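PDB 4P1L: solute-binding protein Csal_2479 from Chromohalobacter salexigens, which binds D-glucuronate and probably delivers it to a tripartite ATP-independent periplasmic (TRAP) transport system for uptake into the cytoplasm. Local coordinates for residues L135-Y149 and Y224-V238. Residues are numbered along the deposited sequence; the frame is centred on the assembly and turned at random.
With BDP (beta-D-glucopyranuronic acid), chain C.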
ATOM      1  N   LEU A 135      12.609   9.250   7.146  1.00 18.52           N
ATOM      2  CA  LEU A 135      11.569   8.374   7.684  1.00 18.07           C
ATOM      3  C   LEU A 135      12.187   7.101   8.253  1.00 17.68           C
ATOM      4  O   LEU A 135      12.923   6.386   7.555  1.00 19.85           O
ATOM      5  CB  LEU A 135      10.552   8.033   6.591  1.00 17.10           C
ATOM      6  CG  LEU A 135       9.759   9.219   6.017  1.00 21.74           C
ATOM      7  CD1 LEU A 135       8.958   8.802   4.777  1.00 25.57           C
ATOM      8  CD2 LEU A 135       8.831   9.841   7.063  1.00 23.74           C
ATOM      9  N   ILE A 136      11.878   6.819   9.525  1.00 18.09           N
ATOM     10  CA  ILE A 136      12.437   5.666  10.199  1.00 18.83           C
ATOM     11  C   ILE A 136      11.394   4.543  10.240  1.00 17.00           C
ATOM     12  O   ILE A 136      10.378   4.661  10.918  1.00 17.16           O
ATOM     13  CB  ILE A 136      12.887   6.010  11.621  1.00 19.98           C
ATOM     14  CG1 ILE A 136      13.818   7.236  11.614  1.00 19.15           C
ATOM     15  CG2 ILE A 136      13.527   4.806  12.259  1.00 19.14           C
ATOM     16  CD1 ILE A 136      15.057   7.086  10.710  1.00 24.39           C
ATOM     17  N   VAL A 137      11.634   3.478   9.484  1.00 16.67           N
ATOM     18  CA  VAL A 137      10.664   2.378   9.388  1.00 16.07           C
ATOM     19  C   VAL A 137      10.837   1.441  10.559  1.00 18.18           C
ATOM     20  O   VAL A 137      11.949   0.956  10.824  1.00 19.61           O
ATOM     21  CB  VAL A 137      10.842   1.560   8.100  1.00 18.22           C
ATOM     22  CG1 VAL A 137       9.940   0.332   8.140  1.00 20.45           C
ATOM     23  CG2 VAL A 137      10.537   2.402   6.879  1.00 18.92           C
ATOM     24  N   LEU A 138       9.738   1.195  11.275  1.00 16.09           N
ATOM     25  CA  LEU A 138       9.764   0.342  12.441  1.00 20.21           C
ATOM     26  C   LEU A 138       9.193  -1.051  12.164  1.00 21.15           C
ATOM     27  O   LEU A 138       9.565  -2.017  12.815  1.00 19.93           O
ATOM     28  CB  LEU A 138       8.964   0.982  13.571  1.00 17.28           C
ATOM     29  CG  LEU A 138       9.432   2.375  14.003  1.00 24.78           C
ATOM     30  CD1 LEU A 138       8.677   2.801  15.242  1.00 26.58           C
ATOM     31  CD2 LEU A 138      10.927   2.375  14.253  1.00 25.04           C
ATOM     32  N   SER A 139       8.255  -1.143  11.237  1.00 18.64           N
ATOM     33  CA  SER A 139       7.671  -2.430  10.893  1.00 18.98           C
ATOM     34  C   SER A 139       6.904  -2.316   9.593  1.00 15.57           C
ATOM     35  O   SER A 139       6.662  -1.209   9.105  1.00 15.89           O
ATOM     36  CB  SER A 139       6.767  -2.917  12.017  1.00 21.81           C
ATOM     37  OG  SER A 139       5.670  -2.043  12.194  1.00 17.72           O
ATOM     38  N   TRP A 140       6.541  -3.465   9.030  1.00 14.62           N
ATOM     39  CA  TRP A 140       5.838  -3.530   7.739  1.00 16.39           C
ATOM     40  C   TRP A 140       4.445  -4.124   7.910  1.00 17.64           C
ATOM     41  O   TRP A 140       4.315  -5.208   8.459  1.00 15.49           O
ATOM     42  CB  TRP A 140       6.607  -4.391   6.744  1.00 19.63           C
ATOM     43  CG  TRP A 140       8.004  -3.941   6.503  1.00 17.71           C
ATOM     44  CD1 TRP A 140       9.141  -4.543   6.950  1.00 21.69           C
ATOM     45  CD2 TRP A 140       8.417  -2.808   5.748  1.00 15.46           C
ATOM     46  NE1 TRP A 140      10.242  -3.843   6.534  1.00 20.42           N
ATOM     47  CE2 TRP A 140       9.832  -2.787   5.772  1.00 17.83           C
ATOM     48  CE3 TRP A 140       7.744  -1.828   5.030  1.00 14.90           C
ATOM     49  CZ2 TRP A 140      10.580  -1.806   5.122  1.00 17.59           C
ATOM     50  CZ3 TRP A 140       8.501  -0.835   4.388  1.00 17.35           C
ATOM     51  CH2 TRP A 140       9.897  -0.847   4.435  1.00 17.98           C
ATOM     52  N   PHE A 141       3.436  -3.398   7.436  1.00 14.23           N
ATOM     53  CA  PHE A 141       2.060  -3.877   7.358  1.00 15.84           C
ATOM     54  C   PHE A 141       1.818  -4.513   5.971  1.00 13.69           C
ATOM     55  O   PHE A 141       2.449  -4.128   4.972  1.00 15.18           O
ATOM     56  CB  PHE A 141       1.058  -2.726   7.523  1.00 13.19           C
ATOM     57  CG  PHE A 141       0.920  -2.169   8.932  1.00 13.55           C
ATOM     58  CD1 PHE A 141       1.668  -2.645   9.983  1.00 13.92           C
ATOM     59  CD2 PHE A 141       0.023  -1.135   9.183  1.00 14.32           C
ATOM     60  CE1 PHE A 141       1.536  -2.094  11.266  1.00 17.53           C
ATOM     61  CE2 PHE A 141      -0.124  -0.604  10.458  1.00 15.94           C
ATOM     62  CZ  PHE A 141       0.644  -1.089  11.495  1.00 17.31           C
ATOM     63  N   GLY A 142       0.877  -5.451   5.901  1.00 13.65           N
ATOM     64  CA  GLY A 142       0.418  -5.980   4.629  1.00 13.63           C
ATOM     65  C   GLY A 142      -0.757  -5.227   4.014  1.00 12.48           C
ATOM     66  O   GLY A 142      -1.527  -4.572   4.721  1.00 13.84           O
ATOM     67  N   SER A 143      -0.897  -5.297   2.691  1.00 13.45           N
ATOM     68  CA  SER A 143      -2.097  -4.762   2.056  1.00 14.50           C
ATOM     69  C   SER A 143      -2.596  -5.699   0.936  1.00 13.77           C
ATOM     70  O   SER A 143      -3.204  -5.254  -0.019  1.00 14.12           O
ATOM     71  CB  SER A 143      -1.906  -3.317   1.555  1.00 15.49           C
ATOM     72  OG  SER A 143      -1.080  -3.231   0.377  1.00 16.34           O
ATOM     73  N   GLY A 144      -2.323  -6.993   1.073  1.00 15.72           N
ATOM     74  CA  GLY A 144      -2.826  -7.982   0.131  1.00 17.23           C
ATOM     75  C   GLY A 144      -2.353  -7.716  -1.292  1.00 13.76           C
ATOM     76  O   GLY A 144      -1.298  -7.103  -1.538  1.00 13.38           O
ATOM     77  N   ALA A 145      -3.155  -8.188  -2.228  1.00 12.30           N
ATOM     78  CA  ALA A 145      -2.971  -7.903  -3.635  1.00 12.05           C
ATOM     79  C   ALA A 145      -4.081  -6.976  -4.150  1.00 14.76           C
ATOM     80  O   ALA A 145      -5.257  -7.104  -3.777  1.00 16.12           O
ATOM     81  CB  ALA A 145      -2.950  -9.196  -4.421  1.00 12.27           C
ATOM     82  N   ARG A 146      -3.692  -6.043  -5.006  1.00 11.70           N
ATOM     83  CA  ARG A 146      -4.643  -5.135  -5.652  1.00 11.69           C
ATOM     84  C   ARG A 146      -5.125  -5.688  -6.993  1.00 13.62           C
ATOM     85  O   ARG A 146      -4.323  -6.150  -7.819  1.00 13.19           O
ATOM     86  CB  ARG A 146      -4.021  -3.760  -5.890  1.00 11.63           C
ATOM     87  CG  ARG A 146      -3.442  -3.120  -4.599  1.00 11.60           C
ATOM     88  CD  ARG A 146      -2.636  -1.875  -4.871  1.00 11.64           C
ATOM     89  NE  ARG A 146      -3.407  -0.737  -5.386  1.00 11.78           N
ATOM     90  CZ  ARG A 146      -3.842   0.293  -4.661  1.00 13.91           C
ATOM     91  NH1 ARG A 146      -3.619   0.358  -3.362  1.00 11.91           N
ATOM     92  NH2 ARG A 146      -4.529   1.266  -5.251  1.00 15.80           N
ATOM     93  N   SER A 147      -6.433  -5.618  -7.210  1.00 12.98           N
ATOM     94  CA  SER A 147      -7.049  -6.074  -8.452  1.00 12.18           C
ATOM     95  C   SER A 147      -7.977  -5.023  -9.046  1.00 12.48           C
ATOM     96  O   SER A 147      -8.489  -4.130  -8.340  1.00 12.59           O
ATOM     97  CB  SER A 147      -7.825  -7.378  -8.206  1.00 12.33           C
ATOM     98  OG  SER A 147      -6.943  -8.430  -7.883  1.00 12.95           O
ATOM     99  N   LEU A 148      -8.212  -5.146 -10.347  1.00 15.03           N
ATOM    100  CA  LEU A 148      -9.060  -4.216 -11.089  1.00 12.63           C
ATOM    101  C   LEU A 148     -10.529  -4.384 -10.783  1.00 15.22           C
ATOM    102  O   LEU A 148     -11.058  -5.503 -10.785  1.00 19.90           O
ATOM    103  CB  LEU A 148      -8.935  -4.432 -12.603  1.00 14.62           C
ATOM    104  CG  LEU A 148      -7.694  -4.034 -13.363  1.00 21.03           C
ATOM    105  CD1 LEU A 148      -7.785  -4.571 -14.811  1.00 22.40           C
ATOM    106  CD2 LEU A 148      -7.531  -2.528 -13.356  1.00 27.39           C
ATOM    107  N   TYR A 149     -11.206  -3.265 -10.593  1.00 13.50           N
ATOM    108  CA  TYR A 149     -12.655  -3.279 -10.611  1.00 16.47           C
ATOM    109  C   TYR A 149     -13.224  -2.177 -11.482  1.00 14.38           C
ATOM    110  O   TYR A 149     -12.614  -1.122 -11.607  1.00 14.77           O
ATOM    111  CB  TYR A 149     -13.224  -3.197  -9.204  1.00 17.15           C
ATOM    112  CG  TYR A 149     -12.624  -2.157  -8.275  1.00 14.48           C
ATOM    113  CD1 TYR A 149     -13.133  -0.857  -8.208  1.00 13.93           C
ATOM    114  CD2 TYR A 149     -11.601  -2.498  -7.408  1.00 14.41           C
ATOM    115  CE1 TYR A 149     -12.623   0.056  -7.297  1.00 15.12           C
ATOM    116  CE2 TYR A 149     -11.081  -1.584  -6.498  1.00 15.31           C
ATOM    117  CZ  TYR A 149     -11.575  -0.305  -6.456  1.00 16.68           C
ATOM    118  OH  TYR A 149     -11.043   0.583  -5.532  1.00 16.81           O
ATOM    119  N   TYR A 224     -15.314  -7.166 -10.168  1.00 18.76           N
ATOM    120  CA  TYR A 224     -13.998  -7.209  -9.571  1.00 15.50           C
ATOM    121  C   TYR A 224     -13.282  -8.366 -10.242  1.00 18.79           C
ATOM    122  O   TYR A 224     -13.754  -9.502 -10.190  1.00 16.02           O
ATOM    123  CB  TYR A 224     -14.139  -7.425  -8.064  1.00 14.05           C
ATOM    124  CG  TYR A 224     -12.873  -7.285  -7.240  1.00 16.14           C
ATOM    125  CD1 TYR A 224     -12.021  -8.364  -7.020  1.00 24.70           C
ATOM    126  CD2 TYR A 224     -12.539  -6.068  -6.652  1.00 21.27           C
ATOM    127  CE1 TYR A 224     -10.859  -8.225  -6.246  1.00 26.16           C
ATOM    128  CE2 TYR A 224     -11.383  -5.925  -5.894  1.00 19.18           C
ATOM    129  CZ  TYR A 224     -10.541  -6.993  -5.698  1.00 18.04           C
ATOM    130  OH  TYR A 224      -9.411  -6.846  -4.893  1.00 16.60           O
ATOM    131  N   SER A 225     -12.152  -8.078 -10.873  1.00 13.07           N
ATOM    132  CA  SER A 225     -11.436  -9.100 -11.658  1.00 12.99           C
ATOM    133  C   SER A 225     -10.042  -9.271 -11.066  1.00 15.79           C
ATOM    134  O   SER A 225      -9.302  -8.302 -10.957  1.00 14.60           O
ATOM    135  CB  SER A 225     -11.351  -8.675 -13.108  1.00 12.15           C
ATOM    136  OG  SER A 225     -12.637  -8.489 -13.711  1.00 13.37           O
ATOM    137  N   LEU A 226      -9.682 -10.513 -10.732  1.00 15.24           N
ATOM    138  CA  LEU A 226      -8.523 -10.794  -9.890  1.00 11.89           C
ATOM    139  C   LEU A 226      -7.189 -10.781 -10.640  1.00 10.66           C
ATOM    140  O   LEU A 226      -6.441 -11.785 -10.709  1.00 14.71           O
ATOM    141  CB  LEU A 226      -8.749 -12.121  -9.146  1.00 17.72           C
ATOM    142  CG  LEU A 226      -9.798 -12.028  -8.035  1.00 21.08           C
ATOM    143  CD1 LEU A 226     -10.353 -13.389  -7.627  1.00 18.84           C
ATOM    144  CD2 LEU A 226      -9.188 -11.350  -6.821  1.00 23.44           C
ATOM    145  N   THR A 227      -6.862  -9.616 -11.176  1.00 13.23           N
ATOM    146  CA  THR A 227      -5.544  -9.393 -11.750  1.00 11.72           C
ATOM    147  C   THR A 227      -4.380  -9.524 -10.741  1.00 15.46           C
ATOM    148  O   THR A 227      -3.300  -9.936 -11.140  1.00 13.52           O
ATOM    149  CB  THR A 227      -5.491  -8.027 -12.426  1.00 17.26           C
ATOM    150  OG1 THR A 227      -6.020  -7.032 -11.530  1.00 11.86           O
ATOM    151  CG2 THR A 227      -6.276  -8.048 -13.750  1.00 20.17           C
ATOM    152  N   GLU A 228      -4.580  -9.119  -9.470  1.00 11.65           N
ATOM    153  CA  GLU A 228      -3.597  -9.273  -8.403  1.00 11.67           C
ATOM    154  C   GLU A 228      -2.230  -8.752  -8.868  1.00 14.59           C
ATOM    155  O   GLU A 228      -1.186  -9.389  -8.681  1.00 14.97           O
ATOM    156  CB  GLU A 228      -3.566 -10.735  -7.910  1.00 11.74           C
ATOM    157  CG  GLU A 228      -4.930 -11.154  -7.391  1.00 13.63           C
ATOM    158  CD  GLU A 228      -5.031 -12.580  -6.905  1.00 28.95           C
ATOM    159  OE1 GLU A 228      -5.758 -12.830  -5.922  1.00 36.03           O
ATOM    160  OE2 GLU A 228      -4.426 -13.455  -7.518  1.00 23.46           O
ATOM    161  N   HIS A 229      -2.280  -7.553  -9.453  1.00 10.81           N
ATOM    162  CA  HIS A 229      -1.172  -6.967 -10.203  1.00 14.49           C
ATOM    163  C   HIS A 229      -0.118  -6.222  -9.378  1.00 12.10           C
ATOM    164  O   HIS A 229       0.988  -6.003  -9.877  1.00 12.22           O
ATOM    165  CB  HIS A 229      -1.735  -6.043 -11.290  1.00 13.01           C
ATOM    166  CG  HIS A 229      -2.724  -5.037 -10.789  1.00 10.71           C
ATOM    167  ND1 HIS A 229      -4.071  -5.105 -11.071  1.00 13.48           N
ATOM    168  CD2 HIS A 229      -2.554  -3.935 -10.020  1.00 10.92           C
ATOM    169  CE1 HIS A 229      -4.691  -4.101 -10.479  1.00 15.38           C
ATOM    170  NE2 HIS A 229      -3.789  -3.371  -9.844  1.00 14.64           N
ATOM    171  N   LEU A 230      -0.459  -5.868  -8.131  1.00 11.92           N
ATOM    172  CA  LEU A 230       0.436  -5.168  -7.200  1.00 12.97           C
ATOM    173  C   LEU A 230       0.263  -5.758  -5.818  1.00 12.35           C
ATOM    174  O   LEU A 230      -0.852  -6.033  -5.384  1.00 14.32           O
ATOM    175  CB  LEU A 230       0.146  -3.664  -7.136  1.00 11.72           C
ATOM    176  CG  LEU A 230       0.532  -2.835  -8.346  1.00 11.46           C
ATOM    177  CD1 LEU A 230      -0.223  -1.521  -8.327  1.00 16.78           C
ATOM    178  CD2 LEU A 230       2.047  -2.637  -8.425  1.00 13.92           C
ATOM    179  N   ILE A 231       1.388  -5.978  -5.149  1.00 10.63           N
ATOM    180  CA  ILE A 231       1.414  -6.418  -3.784  1.00 15.07           C
ATOM    181  C   ILE A 231       2.351  -5.418  -3.091  1.00 16.98           C
ATOM    182  O   ILE A 231       3.589  -5.508  -3.179  1.00 17.69           O
ATOM    183  CB  ILE A 231       1.917  -7.863  -3.684  1.00 14.41           C
ATOM    184  CG1 ILE A 231       0.844  -8.807  -4.241  1.00 12.72           C
ATOM    185  CG2 ILE A 231       2.240  -8.202  -2.266  1.00 17.80           C
ATOM    186  CD1 ILE A 231       1.362 -10.201  -4.568  1.00 13.38           C
ATOM    187  N   LEU A 232       1.740  -4.423  -2.459  1.00 14.85           N
ATOM    188  CA  LEU A 232       2.469  -3.287  -1.936  1.00 11.41           C
ATOM    189  C   LEU A 232       2.633  -3.430  -0.417  1.00 12.77           C
ATOM    190  O   LEU A 232       1.643  -3.534   0.333  1.00 14.76           O
ATOM    191  CB  LEU A 232       1.739  -1.998  -2.287  1.00 12.64           C
ATOM    192  CG  LEU A 232       1.892  -1.571  -3.770  1.00 19.00           C
ATOM    193  CD1 LEU A 232       0.882  -0.484  -4.135  1.00 17.70           C
ATOM    194  CD2 LEU A 232       3.328  -1.084  -4.008  1.00 26.54           C
ATOM    195  N   PRO A 233       3.890  -3.436   0.068  1.00 15.50           N
ATOM    196  CA  PRO A 233       4.047  -3.305   1.509  1.00 14.42           C
ATOM    197  C   PRO A 233       3.588  -1.930   1.973  1.00 11.33           C
ATOM    198  O   PRO A 233       3.533  -0.999   1.161  1.00 14.71           O
ATOM    199  CB  PRO A 233       5.577  -3.444   1.722  1.00 13.66           C
ATOM    200  CG  PRO A 233       6.075  -4.119   0.513  1.00 11.15           C
ATOM    201  CD  PRO A 233       5.195  -3.561  -0.610  1.00 14.79           C
ATOM    202  N   GLU A 234       3.275  -1.799   3.262  1.00 12.59           N
ATOM    203  CA  GLU A 234       3.110  -0.504   3.901  1.00 12.33           C
ATOM    204  C   GLU A 234       4.030  -0.427   5.123  1.00 13.50           C
ATOM    205  O   GLU A 234       4.306  -1.444   5.755  1.00 16.41           O
ATOM    206  CB  GLU A 234       1.661  -0.295   4.332  1.00 14.43           C
ATOM    207  CG  GLU A 234       0.645  -0.626   3.240  1.00 13.68           C
ATOM    208  CD  GLU A 234      -0.683   0.115   3.399  1.00 15.48           C
ATOM    209  OE1 GLU A 234      -0.968   0.611   4.525  1.00 11.68           O
ATOM    210  OE2 GLU A 234      -1.428   0.187   2.395  1.00 16.39           O
ATOM    211  N   CYS A 235       4.535   0.764   5.444  1.00 14.27           N
ATOM    212  CA  CYS A 235       5.377   0.908   6.612  1.00 14.21           C
ATOM    213  C   CYS A 235       4.596   1.511   7.745  1.00 13.84           C
ATOM    214  O   CYS A 235       3.629   2.247   7.536  1.00 17.71           O
ATOM    215  CB  CYS A 235       6.602   1.781   6.327  1.00 14.28           C
ATOM    216  SG  CYS A 235       6.225   3.481   5.822  1.00 19.57           S
ATOM    217  N   LEU A 236       5.051   1.202   8.952  1.00 13.17           N
ATOM    218  CA  LEU A 236       4.778   1.988  10.147  1.00 14.22           C
ATOM    219  C   LEU A 236       6.084   2.711  10.415  1.00 14.08           C
ATOM    220  O   LEU A 236       7.102   2.066  10.688  1.00 16.10           O
ATOM    221  CB  LEU A 236       4.388   1.106  11.326  1.00 16.02           C
ATOM    222  CG  LEU A 236       4.305   1.765  12.695  1.00 19.38           C
ATOM    223  CD1 LEU A 236       3.519   3.043  12.669  1.00 26.14           C
ATOM    224  CD2 LEU A 236       3.690   0.784  13.674  1.00 20.02           C
ATOM    225  N   CYS A 237       6.088   4.026  10.247  1.00 16.28           N
ATOM    226  CA  CYS A 237       7.325   4.798  10.365  1.00 19.03           C
ATOM    227  C   CYS A 237       7.190   6.024  11.285  1.00 14.79           C
ATOM    228  O   CYS A 237       6.073   6.474  11.606  1.00 16.15           O
ATOM    229  CB  CYS A 237       7.792   5.260   8.985  1.00 20.98           C
ATOM    230  SG  CYS A 237       6.740   6.527   8.214  1.00 19.39           S
ATOM    231  N   VAL A 238       8.347   6.543  11.696  1.00 16.46           N
ATOM    232  CA  VAL A 238       8.442   7.715  12.572  1.00 16.27           C
ATOM    233  C   VAL A 238       9.304   8.801  11.886  1.00 19.49           C
ATOM    234  O   VAL A 238      10.289   8.486  11.219  1.00 17.53           O
ATOM    235  CB  VAL A 238       9.033   7.311  13.953  1.00 17.47           C
ATOM    236  CG1 VAL A 238       9.290   8.543  14.846  1.00 17.03           C
ATOM    237  CG2 VAL A 238       8.104   6.331  14.658  1.00 16.12           C
TER
HETATM  238  C1  BDP C 401      -4.969   1.199  -0.066  1.00 11.57           C
HETATM  239  C2  BDP C 401      -3.800   1.674   0.784  1.00 10.53           C
HETATM  240  C3  BDP C 401      -3.974   3.113   1.090  1.00 16.70           C
HETATM  241  C4  BDP C 401      -4.030   3.848  -0.211  1.00 12.52           C
HETATM  242  C5  BDP C 401      -5.190   3.320  -1.095  1.00 10.25           C
HETATM  243  C6  BDP C 401      -5.264   4.008  -2.456  1.00 12.94           C
HETATM  244  O2  BDP C 401      -3.840   0.913   1.980  1.00 13.24           O
HETATM  245  O3  BDP C 401      -2.705   3.556   1.805  1.00 13.74           O
HETATM  246  O4  BDP C 401      -4.202   5.257   0.018  1.00 12.28           O
HETATM  247  O5  BDP C 401      -5.027   1.950  -1.290  1.00 11.81           O
HETATM  248  O6A BDP C 401      -5.658   3.294  -3.434  1.00 13.40           O
HETATM  249  O1  BDP C 401      -4.792  -0.134  -0.398  1.00 14.07           O
HETATM  250  O6B BDP C 401      -5.023   5.230  -2.546  1.00 15.87           O
HETATM  251  O   HOH W   1      -1.188  -4.463  -2.278  1.00 13.30           O
HETATM  252  O   HOH W   2       0.595  -6.184   0.418  1.00 14.68           O
HETATM  253  O   HOH W   3      -7.197  -8.613  -5.099  1.00 16.46           O
HETATM  254  O   HOH W   4     -12.728  -5.642 -13.289  1.00 16.53           O
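Arg146 lays its CD against Leu232, 3.9 Å from CD1, where the linkers between two antiparallel strand pairs, one in each lobe's sheet, pass beside the bound sugar of this TRAP solute-binding protein. The segments cross between the sheets in opposite directions, 135-149 leaving that of 135-141 and 224-238 returning to it, as in two-lobed periplasmic binding proteins. A turn about CG-CD (chi3 67°) swings the Arg146 guanidinium to the sugar, where NH2 donates to carboxylate O6A (2.9 Å) and NH1 to the ring oxygen O5, while NE is salt-bridged to Glu206. An alanine here would be likely to leave the sugar carboxylate without this charged mate and Glu206 without its bridge. Glu234 OE2 accepts from the sugar O2 (2.6 Å) and from Asn88. Ser143 OG donates to a lone pair of Leu232 O (2.7 Å), lying in that carbonyl's plane, and two waters link Ser143 and Gly144 to Leu232. A classic beta bulge sets Leu138 and Ser139 opposite Leu236, whose O takes Leu138 N (2.8 Å) and, weakly, Ser139 N. In the other pair, Thr227 OG1, itself hydrogen-bonded to His229 ND1, accepts from Leu148 N. Arg146 O sits 3.3 Å above the centre of the His229 ring.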